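PDB 3G85: transcriptional regulator (LacI family) from Clostridium acetobutylicum ATCC 824, which probably binds cis-regulatory DNA and regulates transcription as a member of the LacI repressor family. Local coordinates for residues Y84-A88 with N102-S106. Residues are numbered along the deposited sequence; the frame is centred on the assembly and turned at random.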
loop_
_atom_site.group_PDB
_atom_site.type_symbol
_atom_site.label_atom_id
_atom_site.label_comp_id
_atom_site.label_asym_id
_atom_site.label_seq_id
_atom_site.Cartn_x
_atom_site.Cartn_y
_atom_site.Cartn_z
ATOM N N TYR A 84 1.891 19.713 10.245
ATOM C CA TYR A 84 0.805 20.340 10.985
ATOM C C TYR A 84 0.361 19.500 12.188
ATOM O O TYR A 84 0.154 20.038 13.295
ATOM C CB TYR A 84 -0.409 20.632 10.096
ATOM C CG TYR A 84 -1.608 21.059 10.915
ATOM C CD1 TYR A 84 -1.709 22.360 11.399
ATOM C CD2 TYR A 84 -2.629 20.151 11.232
ATOM C CE1 TYR A 84 -2.800 22.762 12.183
ATOM C CE2 TYR A 84 -3.717 20.530 12.008
ATOM C CZ TYR A 84 -3.796 21.844 12.488
ATOM O OH TYR A 84 -4.868 22.243 13.272
ATOM N N LEU A 85 0.184 18.197 11.974
ATOM C CA LEU A 85 -0.175 17.308 13.084
ATOM C C LEU A 85 0.925 17.240 14.151
ATOM O O LEU A 85 0.630 17.201 15.346
ATOM C CB LEU A 85 -0.480 15.892 12.604
ATOM C CG LEU A 85 -1.826 15.473 12.031
ATOM C CD1 LEU A 85 -1.991 13.999 12.341
ATOM C CD2 LEU A 85 -2.989 16.241 12.571
ATOM N N ASN A 86 2.179 17.207 13.706
ATOM C CA ASN A 86 3.318 17.133 14.616
ATOM C C ASN A 86 3.396 18.278 15.610
ATOM O O ASN A 86 3.871 18.077 16.731
ATOM C CB ASN A 86 4.628 17.033 13.845
ATOM C CG ASN A 86 4.908 15.629 13.375
ATOM O OD1 ASN A 86 4.255 14.686 13.822
ATOM N ND2 ASN A 86 5.874 15.481 12.459
ATOM N N LYS A 87 2.933 19.459 15.202
ATOM C CA LYS A 87 3.009 20.666 16.038
ATOM C C LYS A 87 1.689 20.979 16.745
ATOM O O LYS A 87 1.660 21.728 17.724
ATOM C CB LYS A 87 3.493 21.875 15.217
ATOM C CG LYS A 87 4.750 21.624 14.334
ATOM C CD LYS A 87 5.906 20.941 15.092
ATOM C CE LYS A 87 7.182 20.818 14.220
ATOM N NZ LYS A 87 7.086 19.803 13.103
ATOM N N ALA A 88 0.602 20.381 16.263
ATOM C CA ALA A 88 -0.737 20.596 16.827
ATOM C C ALA A 88 -0.937 19.850 18.141
ATOM O O ALA A 88 -0.351 18.784 18.370
ATOM C CB ALA A 88 -1.821 20.165 15.818
ATOM N N ASN A 102 6.637 9.060 16.549
ATOM C CA ASN A 102 6.935 8.921 17.962
ATOM C C ASN A 102 5.953 9.800 18.729
ATOM O O ASN A 102 6.112 10.022 19.915
ATOM C CB ASN A 102 8.423 9.220 18.242
ATOM C CG ASN A 102 8.827 10.614 17.831
ATOM O OD1 ASN A 102 7.980 11.476 17.564
ATOM N ND2 ASN A 102 10.139 10.863 17.806
ATOM N N LYS A 103 4.918 10.305 18.043
ATOM C CA LYS A 103 3.889 11.109 18.724
ATOM C C LYS A 103 2.489 10.462 18.665
ATOM O O LYS A 103 1.750 10.418 19.658
ATOM C CB LYS A 103 3.835 12.529 18.141
ATOM C CG LYS A 103 2.756 13.414 18.778
ATOM C CD LYS A 103 2.807 14.821 18.222
ATOM C CE LYS A 103 1.763 15.689 18.916
ATOM N NZ LYS A 103 1.778 17.086 18.393
ATOM N N TYR A 104 2.113 10.039 17.461
ATOM C CA TYR A 104 0.830 9.432 17.200
ATOM C C TYR A 104 0.956 7.924 17.110
ATOM O O TYR A 104 1.971 7.402 16.643
ATOM C CB TYR A 104 0.257 9.984 15.867
ATOM C CG TYR A 104 -0.068 11.459 15.932
ATOM C CD1 TYR A 104 -1.250 11.899 16.512
ATOM C CD2 TYR A 104 0.833 12.418 15.442
ATOM C CE1 TYR A 104 -1.553 13.267 16.579
ATOM C CE2 TYR A 104 0.556 13.782 15.527
ATOM C CZ TYR A 104 -0.647 14.190 16.092
ATOM O OH TYR A 104 -0.976 15.528 16.198
ATOM N N SER A 105 -0.095 7.230 17.546
ATOM C CA SER A 105 -0.235 5.787 17.334
ATOM C C SER A 105 -0.427 5.494 15.831
ATOM O O SER A 105 -0.884 6.365 15.021
ATOM C CB SER A 105 -1.389 5.230 18.184
ATOM O OG SER A 105 -1.157 5.448 19.599
ATOM N N SER A 106 -0.053 4.292 15.433
ATOM C CA SER A 106 -0.039 3.955 14.025
ATOM C C SER A 106 -0.258 2.470 13.813
ATOM O O SER A 106 0.040 1.643 14.696
ATOM C CB SER A 106 1.277 4.406 13.355
ATOM O OG SER A 106 2.410 3.742 13.925
#
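Lys103 and Tyr104 reach from the turn ahead of strand 105-109 to the C-terminal end of helix 79-87, where both bond to carbonyl oxygens, those of the last turn and of Ala88 just past it serving as acceptors. The packed half belongs to Tyr104 and Leu85. CD1 of Leu85 lies over one face of the Tyr104 ring, 4.2 Å from its centroid and 19° off the normal, a CH-pi contact offset toward the rim; CB of Leu85 meets CE2 of Tyr104 at 3.8 Å, and the two side chains cross at about a right angle. At the hydroxyl end of the ring, Tyr104 OH gives a very short hydrogen bond, 2.5 Å, to Leu85 O, which lies at the edge of the ring, in its plane. On the opposite face lies CG of Lys103, and Ile94 and Leu96 of strand 94-97 touch both Leu85 and Tyr104.

The polar, more solvent-exposed half belongs to Lys103. With CG anti to the backbone N (chi1 178°) and every later torsion also extended, its chain runs alongside the tyrosine and delivers NZ to three carbonyls. Of the bonds from NZ, that to Ala88 O is the shortest, 2.7 Å; Asn86 O, at 2.9 Å, receives NZ from above its carbonyl plane; Leu85 O, at 3.3 Å, is met in plane and thus accepts from both side chains. The Asn86 side chain makes only a loose contact, OD1 at the edge of the Tyr104 ring, 4.2 Å from CE2.

The lysine charge is probably favourable at the negative end of the helix dipole. The contact joins the end of helix 79-87 to the loop leading into strand 105-109 of the parallel sheet, in the alpha/beta two-domain periplasmic-binding-protein fold of LacI-type regulators.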